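PDB 2JGP: tyrocidine synthetase 3 from Brevibacillus brevis, which forms peptide bonds during nonribosomal synthesis of the antibiotic tyrocidine, here as a peptidyl carrier domain joined to a condensation domain. Local coordinates for residues Ser123-Leu131 with Pro445-Met453; Ile144-Ser153 with Asn164-Ala172. All blocks are in the same frame, centred on the assembly; numbering follows the deposited sequence.

Contact 1 (Ser123-Leu131 with Pro445-Met453)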
ATOM      1  N   SER A 123      11.382 -14.680  -4.409  1.00 64.05           N
ATOM      2  CA  SER A 123      12.353 -13.782  -5.025  1.00 64.46           C
ATOM      3  C   SER A 123      13.637 -14.554  -5.328  1.00 64.80           C
ATOM      4  O   SER A 123      13.936 -15.572  -4.689  1.00 64.01           O
ATOM      5  CB  SER A 123      12.666 -12.601  -4.109  1.00 64.83           C
ATOM      6  OG  SER A 123      13.335 -13.026  -2.932  1.00 65.91           O
ATOM      7  N   THR A 124      14.375 -14.069  -6.320  1.00 65.12           N
ATOM      8  CA  THR A 124      15.673 -14.627  -6.672  1.00 65.82           C
ATOM      9  C   THR A 124      16.662 -13.482  -6.810  1.00 66.20           C
ATOM     10  O   THR A 124      16.312 -12.406  -7.301  1.00 66.14           O
ATOM     11  CB  THR A 124      15.621 -15.425  -7.986  1.00 65.83           C
ATOM     12  OG1 THR A 124      15.087 -14.599  -9.029  1.00 66.59           O
ATOM     13  CG2 THR A 124      14.751 -16.659  -7.826  1.00 66.48           C
ATOM     14  N   MET A 125      17.886 -13.715  -6.348  1.00 66.73           N
ATOM     15  CA  MET A 125      18.940 -12.713  -6.391  1.00 67.40           C
ATOM     16  C   MET A 125      20.207 -13.371  -6.896  1.00 67.34           C
ATOM     17  O   MET A 125      20.600 -14.421  -6.386  1.00 67.27           O
ATOM     18  CB  MET A 125      19.170 -12.148  -4.991  1.00 67.78           C
ATOM     19  CG  MET A 125      20.207 -11.043  -4.916  1.00 69.61           C
ATOM     20  SD  MET A 125      20.038 -10.093  -3.393  1.00 73.81           S
ATOM     21  CE  MET A 125      20.201 -11.393  -2.169  1.00 73.16           C
ATOM     22  N   LEU A 126      20.824 -12.769  -7.910  1.00 67.36           N
ATOM     23  CA  LEU A 126      22.132 -13.210  -8.392  1.00 67.47           C
ATOM     24  C   LEU A 126      23.219 -12.581  -7.523  1.00 67.48           C
ATOM     25  O   LEU A 126      23.309 -11.352  -7.422  1.00 67.43           O
ATOM     26  CB  LEU A 126      22.346 -12.810  -9.857  1.00 67.44           C
ATOM     27  CG  LEU A 126      23.716 -13.162 -10.456  1.00 67.63           C
ATOM     28  CD1 LEU A 126      23.941 -14.673 -10.449  1.00 66.91           C
ATOM     29  CD2 LEU A 126      23.860 -12.603 -11.864  1.00 67.75           C
ATOM     30  N   ILE A 127      24.034 -13.430  -6.900  1.00 67.53           N
ATOM     31  CA  ILE A 127      25.143 -12.980  -6.065  1.00 67.69           C
ATOM     32  C   ILE A 127      26.454 -13.365  -6.734  1.00 67.87           C
ATOM     33  O   ILE A 127      26.740 -14.549  -6.909  1.00 67.62           O
ATOM     34  CB  ILE A 127      25.093 -13.607  -4.658  1.00 67.66           C
ATOM     35  CG1 ILE A 127      23.769 -13.265  -3.965  1.00 67.51           C
ATOM     36  CG2 ILE A 127      26.278 -13.121  -3.819  1.00 67.63           C
ATOM     37  CD1 ILE A 127      23.632 -13.860  -2.576  1.00 67.31           C
ATOM     38  N   GLU A 128      27.238 -12.355  -7.107  1.00 68.27           N
ATOM     39  CA  GLU A 128      28.529 -12.559  -7.749  1.00 68.74           C
ATOM     40  C   GLU A 128      29.643 -12.078  -6.826  1.00 68.78           C
ATOM     41  O   GLU A 128      29.770 -10.882  -6.560  1.00 68.72           O
ATOM     42  CB  GLU A 128      28.576 -11.821  -9.088  1.00 69.01           C
ATOM     43  CG  GLU A 128      27.782 -12.519 -10.183  1.00 69.84           C
ATOM     44  CD  GLU A 128      27.370 -11.588 -11.309  1.00 71.00           C
ATOM     45  OE1 GLU A 128      26.650 -10.600 -11.039  1.00 72.24           O
ATOM     46  OE2 GLU A 128      27.749 -11.856 -12.467  1.00 71.21           O
ATOM     47  N   GLY A 129      30.438 -13.026  -6.336  1.00 68.79           N
ATOM     48  CA  GLY A 129      31.486 -12.747  -5.360  1.00 68.88           C
ATOM     49  C   GLY A 129      31.779 -13.974  -4.517  1.00 68.91           C
ATOM     50  O   GLY A 129      31.322 -15.072  -4.834  1.00 68.70           O
ATOM     51  N   LYS A 130      32.520 -13.781  -3.429  1.00 69.05           N
ATOM     52  CA  LYS A 130      33.020 -14.903  -2.630  1.00 69.18           C
ATOM     53  C   LYS A 130      31.887 -15.704  -1.983  1.00 69.10           C
ATOM     54  O   LYS A 130      31.719 -16.889  -2.286  1.00 69.59           O
ATOM     55  CB  LYS A 130      34.016 -14.415  -1.569  1.00 69.25           C
ATOM     56  CG  LYS A 130      35.226 -13.662  -2.125  1.00 69.59           C
ATOM     57  CD  LYS A 130      36.037 -14.474  -3.143  1.00 69.98           C
ATOM     58  CE  LYS A 130      36.722 -15.680  -2.509  1.00 70.01           C
ATOM     59  NZ  LYS A 130      37.672 -16.332  -3.451  1.00 69.87           N
ATOM     60  N   LEU A 131      31.127 -15.045  -1.107  1.00 68.67           N
ATOM     61  CA  LEU A 131      29.935 -15.604  -0.439  1.00 68.29           C
ATOM     62  C   LEU A 131      30.199 -16.869   0.393  1.00 67.93           C
ATOM     63  O   LEU A 131      30.653 -17.887  -0.131  1.00 68.01           O
ATOM     64  CB  LEU A 131      28.809 -15.868  -1.455  1.00 68.18           C
ATOM     65  CG  LEU A 131      27.403 -15.355  -1.101  1.00 68.52           C
ATOM     66  CD1 LEU A 131      26.334 -16.204  -1.783  1.00 67.51           C
ATOM     67  CD2 LEU A 131      27.151 -15.302   0.405  1.00 68.57           C
ATOM     68  N   PRO A 445      30.445  -6.393   1.048  1.00 81.63           N
ATOM     69  CA  PRO A 445      31.901  -6.204   1.086  1.00 81.16           C
ATOM     70  C   PRO A 445      32.671  -6.948  -0.013  1.00 80.59           C
ATOM     71  O   PRO A 445      33.542  -6.357  -0.656  1.00 80.58           O
ATOM     72  CB  PRO A 445      32.296  -6.741   2.475  1.00 81.19           C
ATOM     73  CG  PRO A 445      31.090  -7.454   2.999  1.00 81.39           C
ATOM     74  CD  PRO A 445      29.923  -6.781   2.370  1.00 81.61           C
ATOM     75  N   GLU A 446      32.343  -8.221  -0.225  1.00 79.86           N
ATOM     76  CA  GLU A 446      33.059  -9.066  -1.184  1.00 79.28           C
ATOM     77  C   GLU A 446      32.178  -9.544  -2.345  1.00 78.68           C
ATOM     78  O   GLU A 446      32.618 -10.363  -3.154  1.00 78.51           O
ATOM     79  CB  GLU A 446      33.645 -10.284  -0.457  1.00 79.31           C
ATOM     80  CG  GLU A 446      34.647  -9.949   0.653  1.00 79.45           C
ATOM     81  CD  GLU A 446      36.063  -9.710   0.147  1.00 79.53           C
ATOM     82  OE1 GLU A 446      36.259  -9.550  -1.077  1.00 79.66           O
ATOM     83  OE2 GLU A 446      36.989  -9.682   0.985  1.00 79.73           O
ATOM     84  N   CYS A 447      30.949  -9.033  -2.433  1.00 77.97           N
ATOM     85  CA  CYS A 447      29.983  -9.501  -3.434  1.00 77.44           C
ATOM     86  C   CYS A 447      29.177  -8.368  -4.067  1.00 76.95           C
ATOM     87  O   CYS A 447      29.169  -7.242  -3.570  1.00 76.89           O
ATOM     88  CB  CYS A 447      29.019 -10.509  -2.802  1.00 77.41           C
ATOM     89  SG  CYS A 447      29.777 -12.064  -2.301  1.00 77.40           S
ATOM     90  N   THR A 448      28.503  -8.694  -5.169  1.00 76.35           N
ATOM     91  CA  THR A 448      27.597  -7.773  -5.852  1.00 75.95           C
ATOM     92  C   THR A 448      26.236  -8.442  -6.052  1.00 75.48           C
ATOM     93  O   THR A 448      26.155  -9.561  -6.561  1.00 75.41           O
ATOM     94  CB  THR A 448      28.154  -7.347  -7.221  1.00 75.95           C
ATOM     95  OG1 THR A 448      28.368  -8.506  -8.038  1.00 75.98           O
ATOM     96  CG2 THR A 448      29.468  -6.600  -7.056  1.00 76.12           C
ATOM     97  N   LEU A 449      25.175  -7.746  -5.654  1.00 75.00           N
ATOM     98  CA  LEU A 449      23.821  -8.295  -5.676  1.00 74.58           C
ATOM     99  C   LEU A 449      23.021  -7.731  -6.847  1.00 74.33           C
ATOM    100  O   LEU A 449      23.065  -6.531  -7.110  1.00 74.28           O
ATOM    101  CB  LEU A 449      23.107  -7.965  -4.364  1.00 74.57           C
ATOM    102  CG  LEU A 449      23.890  -8.224  -3.073  1.00 74.38           C
ATOM    103  CD1 LEU A 449      23.050  -7.856  -1.862  1.00 74.23           C
ATOM    104  CD2 LEU A 449      24.347  -9.673  -2.991  1.00 74.03           C
ATOM    105  N   ALA A 450      22.285  -8.596  -7.541  1.00 73.94           N
ATOM    106  CA  ALA A 450      21.474  -8.173  -8.682  1.00 73.68           C
ATOM    107  C   ALA A 450      20.338  -9.161  -8.943  1.00 73.49           C
ATOM    108  O   ALA A 450      20.344 -10.263  -8.404  1.00 73.35           O
ATOM    109  CB  ALA A 450      22.347  -8.033  -9.920  1.00 73.71           C
ATOM    110  N   PRO A 451      19.349  -8.762  -9.766  1.00 73.41           N
ATOM    111  CA  PRO A 451      18.263  -9.675 -10.134  1.00 73.27           C
ATOM    112  C   PRO A 451      18.740 -10.875 -10.951  1.00 73.16           C
ATOM    113  O   PRO A 451      19.737 -10.775 -11.667  1.00 73.15           O
ATOM    114  CB  PRO A 451      17.336  -8.795 -10.985  1.00 73.32           C
ATOM    115  CG  PRO A 451      17.707  -7.395 -10.653  1.00 73.36           C
ATOM    116  CD  PRO A 451      19.168  -7.435 -10.378  1.00 73.43           C
ATOM    117  N   PHE A 452      18.028 -11.995 -10.837  1.00 72.98           N
ATOM    118  CA  PHE A 452      18.342 -13.198 -11.604  1.00 72.94           C
ATOM    119  C   PHE A 452      17.273 -13.472 -12.659  1.00 73.07           C
ATOM    120  O   PHE A 452      17.585 -13.582 -13.847  1.00 73.11           O
ATOM    121  CB  PHE A 452      18.492 -14.407 -10.675  1.00 72.85           C
ATOM    122  CG  PHE A 452      18.762 -15.697 -11.402  1.00 72.52           C
ATOM    123  CD1 PHE A 452      19.895 -15.839 -12.192  1.00 72.25           C
ATOM    124  CD2 PHE A 452      17.883 -16.769 -11.297  1.00 72.21           C
ATOM    125  CE1 PHE A 452      20.147 -17.025 -12.868  1.00 72.05           C
ATOM    126  CE2 PHE A 452      18.131 -17.961 -11.968  1.00 72.21           C
ATOM    127  CZ  PHE A 452      19.265 -18.088 -12.755  1.00 72.03           C
ATOM    128  N   MET A 453      16.022 -13.590 -12.220  1.00 73.17           N
ATOM    129  CA  MET A 453      14.901 -13.852 -13.124  1.00 73.29           C
ATOM    130  C   MET A 453      14.260 -12.536 -13.547  1.00 73.37           C
ATOM    131  O   MET A 453      13.521 -11.921 -12.778  1.00 73.41           O
ATOM    132  CB  MET A 453      13.851 -14.742 -12.449  1.00 73.34           C
ATOM    133  CG  MET A 453      14.350 -16.108 -12.004  1.00 73.36           C
ATOM    134  SD  MET A 453      14.954 -17.164 -13.340  1.00 73.63           S
ATOM    135  CE  MET A 453      13.493 -17.298 -14.368  1.00 73.75           C
TER
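Strand 447-451 forms one edge of a five-stranded mixed sheet in the condensation domain, and it pairs antiparallel with strand 123-129, whose other side is bonded to strand 213-220. Leu126 and Ala450 exchange two backbone bonds: Leu126 N reaches Ala450 O at 2.6 Å, and Ala450 N returns to Leu126 O. In the next hydrogen-bonded pair, Glu128 O is gripped twice by Thr448, by Thr448 N at 2.9 Å and by Thr448 OG1 at 3.1 Å. The hydroxyl can fold back to that carbonyl because chi1 (58°) sets it between its own backbone N and carbonyl carbon; it donates to a lone pair of Glu128 O, in the plane of that carbonyl, while the amide comes in tilted from the plane.

Ile127 and Leu449 run side by side on the buried face, Ile127 CG1 lying 3.8 Å from Leu449 CD2. The Met125 side chain slants across that of Leu449, its SD 3.9 Å from Leu449 CB, and Leu449 also packs on Val238 of helix 227-241. At the far end Gly129 brings its CA within 3.4 Å of Glu446 O, at backbone angles that call for glycine, and Cys447 SG settles against the turn at Lys130 and Leu131. At the other end Thr124 OG1 takes a weak bond from Met453 N and sits near the plane of the Phe452 ring, at its edge.

Backbone bonds and a doubly held carbonyl therefore fix the alignment of the two strands, while aliphatic and sulfur contacts among Met125, Ile127 and Leu449 join them on the side facing helix 227-241.

Contact 2 (Ile144-Ser153 with Asn164-Ala172)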
ATOM      1  N   ILE A 144      15.099 -14.508  11.586  1.00 60.42           N
ATOM      2  CA  ILE A 144      13.999 -15.290  12.144  1.00 59.97           C
ATOM      3  C   ILE A 144      13.860 -15.036  13.645  1.00 59.87           C
ATOM      4  O   ILE A 144      12.750 -14.878  14.142  1.00 59.40           O
ATOM      5  CB  ILE A 144      14.189 -16.798  11.874  1.00 60.06           C
ATOM      6  CG1 ILE A 144      14.071 -17.085  10.372  1.00 60.04           C
ATOM      7  CG2 ILE A 144      13.148 -17.614  12.629  1.00 59.70           C
ATOM      8  CD1 ILE A 144      14.627 -18.438   9.958  1.00 59.61           C
ATOM      9  N   ALA A 145      14.985 -14.989  14.358  1.00 59.72           N
ATOM     10  CA  ALA A 145      14.980 -14.634  15.783  1.00 60.02           C
ATOM     11  C   ALA A 145      14.458 -13.213  16.016  1.00 60.13           C
ATOM     12  O   ALA A 145      13.738 -12.961  16.983  1.00 60.19           O
ATOM     13  CB  ALA A 145      16.382 -14.778  16.377  1.00 59.80           C
ATOM     14  N   ARG A 146      14.823 -12.296  15.123  1.00 60.35           N
ATOM     15  CA  ARG A 146      14.471 -10.877  15.257  1.00 60.54           C
ATOM     16  C   ARG A 146      12.997 -10.576  15.005  1.00 60.36           C
ATOM     17  O   ARG A 146      12.395  -9.771  15.719  1.00 60.02           O
ATOM     18  CB  ARG A 146      15.328 -10.038  14.298  1.00 60.70           C
ATOM     19  CG  ARG A 146      14.953  -8.565  14.197  1.00 61.12           C
ATOM     20  CD  ARG A 146      15.982  -7.827  13.346  1.00 62.58           C
ATOM     21  NE  ARG A 146      15.566  -6.469  12.993  1.00 62.68           N
ATOM     22  CZ  ARG A 146      15.604  -5.432  13.824  1.00 62.50           C
ATOM     23  NH1 ARG A 146      15.985  -5.585  15.084  1.00 62.82           N
ATOM     24  NH2 ARG A 146      15.224  -4.238  13.396  1.00 63.11           N
ATOM     25  N   HIS A 147      12.427 -11.200  13.977  1.00 60.70           N
ATOM     26  CA  HIS A 147      11.088 -10.854  13.508  1.00 60.70           C
ATOM     27  C   HIS A 147      10.068 -11.919  13.896  1.00 60.70           C
ATOM     28  O   HIS A 147      10.098 -13.026  13.365  1.00 60.33           O
ATOM     29  CB  HIS A 147      11.109 -10.666  11.987  1.00 60.88           C
ATOM     30  CG  HIS A 147      11.932  -9.501  11.536  1.00 60.76           C
ATOM     31  ND1 HIS A 147      11.602  -8.197  11.840  1.00 61.79           N
ATOM     32  CD2 HIS A 147      13.077  -9.440  10.818  1.00 61.75           C
ATOM     33  CE1 HIS A 147      12.507  -7.384  11.324  1.00 62.08           C
ATOM     34  NE2 HIS A 147      13.412  -8.112  10.698  1.00 61.88           N
ATOM     35  N   GLU A 148       9.164 -11.578  14.821  1.00 60.85           N
ATOM     36  CA  GLU A 148       8.176 -12.531  15.336  1.00 60.80           C
ATOM     37  C   GLU A 148       7.304 -13.123  14.244  1.00 60.70           C
ATOM     38  O   GLU A 148       6.824 -14.253  14.382  1.00 60.79           O
ATOM     39  CB  GLU A 148       7.263 -11.893  16.391  1.00 61.30           C
ATOM     40  CG  GLU A 148       7.827 -11.874  17.786  1.00 62.94           C
ATOM     41  CD  GLU A 148       6.810 -11.468  18.848  1.00 65.28           C
ATOM     42  OE1 GLU A 148       5.683 -11.035  18.508  1.00 65.71           O
ATOM     43  OE2 GLU A 148       7.158 -11.577  20.040  1.00 68.31           O
ATOM     44  N   SER A 149       7.073 -12.365  13.175  1.00 60.13           N
ATOM     45  CA  SER A 149       6.281 -12.870  12.055  1.00 59.91           C
ATOM     46  C   SER A 149       6.930 -14.103  11.415  1.00 59.25           C
ATOM     47  O   SER A 149       6.234 -14.970  10.891  1.00 59.36           O
ATOM     48  CB  SER A 149       6.055 -11.776  11.012  1.00 60.00           C
ATOM     49  OG  SER A 149       5.148 -10.798  11.511  1.00 60.78           O
ATOM     50  N   LEU A 150       8.257 -14.183  11.473  1.00 58.97           N
ATOM     51  CA  LEU A 150       8.980 -15.354  10.965  1.00 58.69           C
ATOM     52  C   LEU A 150       8.999 -16.533  11.952  1.00 58.75           C
ATOM     53  O   LEU A 150       9.568 -17.593  11.651  1.00 58.37           O
ATOM     54  CB  LEU A 150      10.418 -14.972  10.586  1.00 58.69           C
ATOM     55  CG  LEU A 150      10.551 -13.908   9.491  1.00 58.93           C
ATOM     56  CD1 LEU A 150      12.015 -13.693   9.136  1.00 59.55           C
ATOM     57  CD2 LEU A 150       9.728 -14.282   8.246  1.00 59.50           C
ATOM     58  N   ARG A 151       8.405 -16.345  13.130  1.00 58.62           N
ATOM     59  CA  ARG A 151       8.235 -17.425  14.101  1.00 58.78           C
ATOM     60  C   ARG A 151       6.753 -17.650  14.415  1.00 58.55           C
ATOM     61  O   ARG A 151       6.406 -18.231  15.442  1.00 58.27           O
ATOM     62  CB  ARG A 151       9.023 -17.105  15.374  1.00 58.81           C
ATOM     63  CG  ARG A 151      10.530 -17.133  15.145  1.00 60.03           C
ATOM     64  CD  ARG A 151      11.335 -16.723  16.373  1.00 60.43           C
ATOM     65  NE  ARG A 151      11.319 -15.273  16.622  1.00 61.24           N
ATOM     66  CZ  ARG A 151      10.682 -14.666  17.623  1.00 61.40           C
ATOM     67  NH1 ARG A 151       9.960 -15.350  18.503  1.00 61.40           N
ATOM     68  NH2 ARG A 151      10.764 -13.350  17.742  1.00 62.50           N
ATOM     69  N   THR A 152       5.886 -17.202  13.509  1.00 58.29           N
ATOM     70  CA  THR A 152       4.448 -17.286  13.697  1.00 58.05           C
ATOM     71  C   THR A 152       3.865 -18.428  12.868  1.00 58.02           C
ATOM     72  O   THR A 152       4.152 -18.544  11.682  1.00 57.69           O
ATOM     73  CB  THR A 152       3.756 -15.988  13.268  1.00 58.29           C
ATOM     74  OG1 THR A 152       4.223 -14.909  14.081  1.00 58.84           O
ATOM     75  CG2 THR A 152       2.238 -16.109  13.409  1.00 57.57           C
ATOM     76  N   SER A 153       3.053 -19.261  13.512  1.00 58.07           N
ATOM     77  CA  SER A 153       2.244 -20.259  12.826  1.00 57.98           C
ATOM     78  C   SER A 153       0.793 -19.922  13.112  1.00 58.23           C
ATOM     79  O   SER A 153       0.507 -19.050  13.934  1.00 57.64           O
ATOM     80  CB  SER A 153       2.570 -21.662  13.326  1.00 58.05           C
ATOM     81  OG  SER A 153       2.181 -21.847  14.679  1.00 58.25           O
ATOM     82  N   ASN A 164       0.060 -18.115  16.462  1.00 59.89           N
ATOM     83  CA  ASN A 164       0.791 -18.873  17.459  1.00 60.18           C
ATOM     84  C   ASN A 164       2.257 -18.478  17.327  1.00 60.60           C
ATOM     85  O   ASN A 164       2.908 -18.804  16.340  1.00 60.42           O
ATOM     86  CB  ASN A 164       0.573 -20.372  17.226  1.00 60.43           C
ATOM     87  CG  ASN A 164       1.097 -21.237  18.359  1.00 61.21           C
ATOM     88  OD1 ASN A 164       1.725 -20.752  19.296  1.00 62.09           O
ATOM     89  ND2 ASN A 164       0.841 -22.543  18.266  1.00 63.08           N
ATOM     90  N   ILE A 165       2.757 -17.734  18.309  1.00 60.83           N
ATOM     91  CA  ILE A 165       4.110 -17.181  18.251  1.00 61.40           C
ATOM     92  C   ILE A 165       5.053 -18.139  18.955  1.00 61.56           C
ATOM     93  O   ILE A 165       4.847 -18.461  20.129  1.00 61.82           O
ATOM     94  CB  ILE A 165       4.196 -15.799  18.945  1.00 61.50           C
ATOM     95  CG1 ILE A 165       3.066 -14.880  18.476  1.00 62.84           C
ATOM     96  CG2 ILE A 165       5.549 -15.151  18.686  1.00 61.60           C
ATOM     97  CD1 ILE A 165       3.061 -14.607  17.022  1.00 63.86           C
ATOM     98  N   HIS A 166       6.088 -18.587  18.244  1.00 61.56           N
ATOM     99  CA  HIS A 166       7.023 -19.559  18.794  1.00 61.78           C
ATOM    100  C   HIS A 166       8.323 -18.917  19.259  1.00 62.39           C
ATOM    101  O   HIS A 166       8.946 -18.134  18.546  1.00 61.90           O
ATOM    102  CB  HIS A 166       7.306 -20.668  17.781  1.00 61.54           C
ATOM    103  CG  HIS A 166       6.082 -21.422  17.369  1.00 61.14           C
ATOM    104  ND1 HIS A 166       5.599 -22.503  18.076  1.00 60.33           N
ATOM    105  CD2 HIS A 166       5.233 -21.241  16.331  1.00 60.65           C
ATOM    106  CE1 HIS A 166       4.511 -22.961  17.484  1.00 61.33           C
ATOM    107  NE2 HIS A 166       4.266 -22.213  16.421  1.00 60.43           N
ATOM    108  N   GLU A 167       8.661 -19.225  20.504  1.00 63.24           N
ATOM    109  CA  GLU A 167       9.964 -18.981  21.122  1.00 63.96           C
ATOM    110  C   GLU A 167      11.153 -19.121  20.155  1.00 63.78           C
ATOM    111  O   GLU A 167      11.866 -18.148  19.885  1.00 63.77           O
ATOM    112  CB  GLU A 167      10.159 -19.953  22.313  1.00 64.46           C
ATOM    113  CG  GLU A 167       8.892 -20.734  22.808  1.00 66.47           C
ATOM    114  CD  GLU A 167       8.344 -21.776  21.807  1.00 68.38           C
ATOM    115  OE1 GLU A 167       9.139 -22.504  21.170  1.00 69.22           O
ATOM    116  OE2 GLU A 167       7.103 -21.867  21.666  1.00 69.94           O
ATOM    117  N   ASP A 168      11.359 -20.344  19.668  1.00 63.48           N
ATOM    118  CA  ASP A 168      12.430 -20.691  18.733  1.00 63.39           C
ATOM    119  C   ASP A 168      11.825 -21.583  17.658  1.00 62.70           C
ATOM    120  O   ASP A 168      10.846 -22.277  17.920  1.00 62.56           O
ATOM    121  CB  ASP A 168      13.544 -21.473  19.434  1.00 63.69           C
ATOM    122  CG  ASP A 168      14.289 -20.648  20.467  1.00 65.05           C
ATOM    123  OD1 ASP A 168      14.950 -19.655  20.090  1.00 67.61           O
ATOM    124  OD2 ASP A 168      14.226 -21.005  21.662  1.00 67.19           O
ATOM    125  N   VAL A 169      12.414 -21.575  16.463  1.00 62.06           N
ATOM    126  CA  VAL A 169      11.954 -22.433  15.365  1.00 61.40           C
ATOM    127  C   VAL A 169      13.136 -23.016  14.590  1.00 61.20           C
ATOM    128  O   VAL A 169      14.201 -22.393  14.526  1.00 61.09           O
ATOM    129  CB  VAL A 169      11.057 -21.653  14.388  1.00 61.48           C
ATOM    130  CG1 VAL A 169       9.844 -21.086  15.117  1.00 60.59           C
ATOM    131  CG2 VAL A 169      11.853 -20.534  13.696  1.00 61.10           C
ATOM    132  N   PRO A 170      12.950 -24.204  13.985  1.00 60.80           N
ATOM    133  CA  PRO A 170      14.030 -24.809  13.208  1.00 60.56           C
ATOM    134  C   PRO A 170      14.167 -24.168  11.827  1.00 60.19           C
ATOM    135  O   PRO A 170      13.165 -23.872  11.171  1.00 59.84           O
ATOM    136  CB  PRO A 170      13.597 -26.272  13.085  1.00 60.68           C
ATOM    137  CG  PRO A 170      12.119 -26.235  13.131  1.00 60.70           C
ATOM    138  CD  PRO A 170      11.733 -25.038  13.977  1.00 60.92           C
ATOM    139  N   PHE A 171      15.404 -23.938  11.404  1.00 59.94           N
ATOM    140  CA  PHE A 171      15.672 -23.420  10.069  1.00 59.74           C
ATOM    141  C   PHE A 171      17.038 -23.886   9.588  1.00 59.70           C
ATOM    142  O   PHE A 171      18.016 -23.796  10.321  1.00 59.05           O
ATOM    143  CB  PHE A 171      15.610 -21.888  10.051  1.00 59.67           C
ATOM    144  CG  PHE A 171      15.969 -21.285   8.718  1.00 59.47           C
ATOM    145  CD1 PHE A 171      14.991 -21.044   7.765  1.00 59.71           C
ATOM    146  CD2 PHE A 171      17.290 -20.968   8.416  1.00 60.24           C
ATOM    147  CE1 PHE A 171      15.319 -20.493   6.540  1.00 60.25           C
ATOM    148  CE2 PHE A 171      17.626 -20.422   7.184  1.00 59.74           C
ATOM    149  CZ  PHE A 171      16.638 -20.185   6.246  1.00 59.85           C
ATOM    150  N   ALA A 172      17.087 -24.385   8.356  1.00 59.75           N
ATOM    151  CA  ALA A 172      18.348 -24.672   7.686  1.00 59.79           C
ATOM    152  C   ALA A 172      18.308 -24.128   6.263  1.00 60.03           C
ATOM    153  O   ALA A 172      17.278 -24.207   5.581  1.00 59.65           O
ATOM    154  CB  ALA A 172      18.628 -26.174   7.677  1.00 59.95           C
TER
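Arg151 reaches from the end of the 148-150 turn between the close of helix 133-146 and the chain leaving strand 160-165. Its CB lies 3.3 Å from His166 O, and CG rests 3.9 Å from Val169 CG2. CD faces two carbonyl oxygens on one side, those of His166 and Glu167, and a bend at chi3 (-75°) turns the guanidinium toward the helix. NE then donates to Ile144 O at 2.9 Å and NH1 to His166 O at 3.0 Å, both acceptors close to the guanidinium plane; NH2 adds a weak bond to Ala145 O. One cation thus ties helix-end carbonyls to the opposite segment, which holds its plane in place.

The Arg151 carbonyl accepts His166 N, and the His166 ring swings round to meet Ser153 OG through NE2 at 2.7 Å. Ile144 fills the apolar side: CG2 presses tightly on Val169 CG2, and CD1 sits over one face of the Phe171 ring, 3.4 Å from CG.

Beyond the arginine, Ser153 and Asn164 exchange two backbone bonds, with Thr152 and Ile165 as the adjoining non-hydrogen-bonded pair. This pairing is the open end of an antiparallel beta hairpin, strands 152-157 and 160-165, docked beside a helix terminus.

Overall arrangement
Both contacts belong to the condensation domain and share no strand or helix; their centres lie about 26 Å apart, their nearest atoms about 12 Å. Both are partly buried, but contact 1, on an outermost strand, has five exposed residues among 16 touching, against one of 12 in contact 2. Strand 123-129 leads through a short turn into helix 133-146, whose end enters contact 2; all of contact 2 falls inside the more than 300 residues separating the strands of contact 1. Contact 1 joins sequence-distant strands through main-chain bonds and aliphatic packing. Contact 2 is local: hairpin pairing is brief, and an arginine, a serine-histidine bond and an isoleucine-aromatic contact connect turn, helix end and outgoing chain.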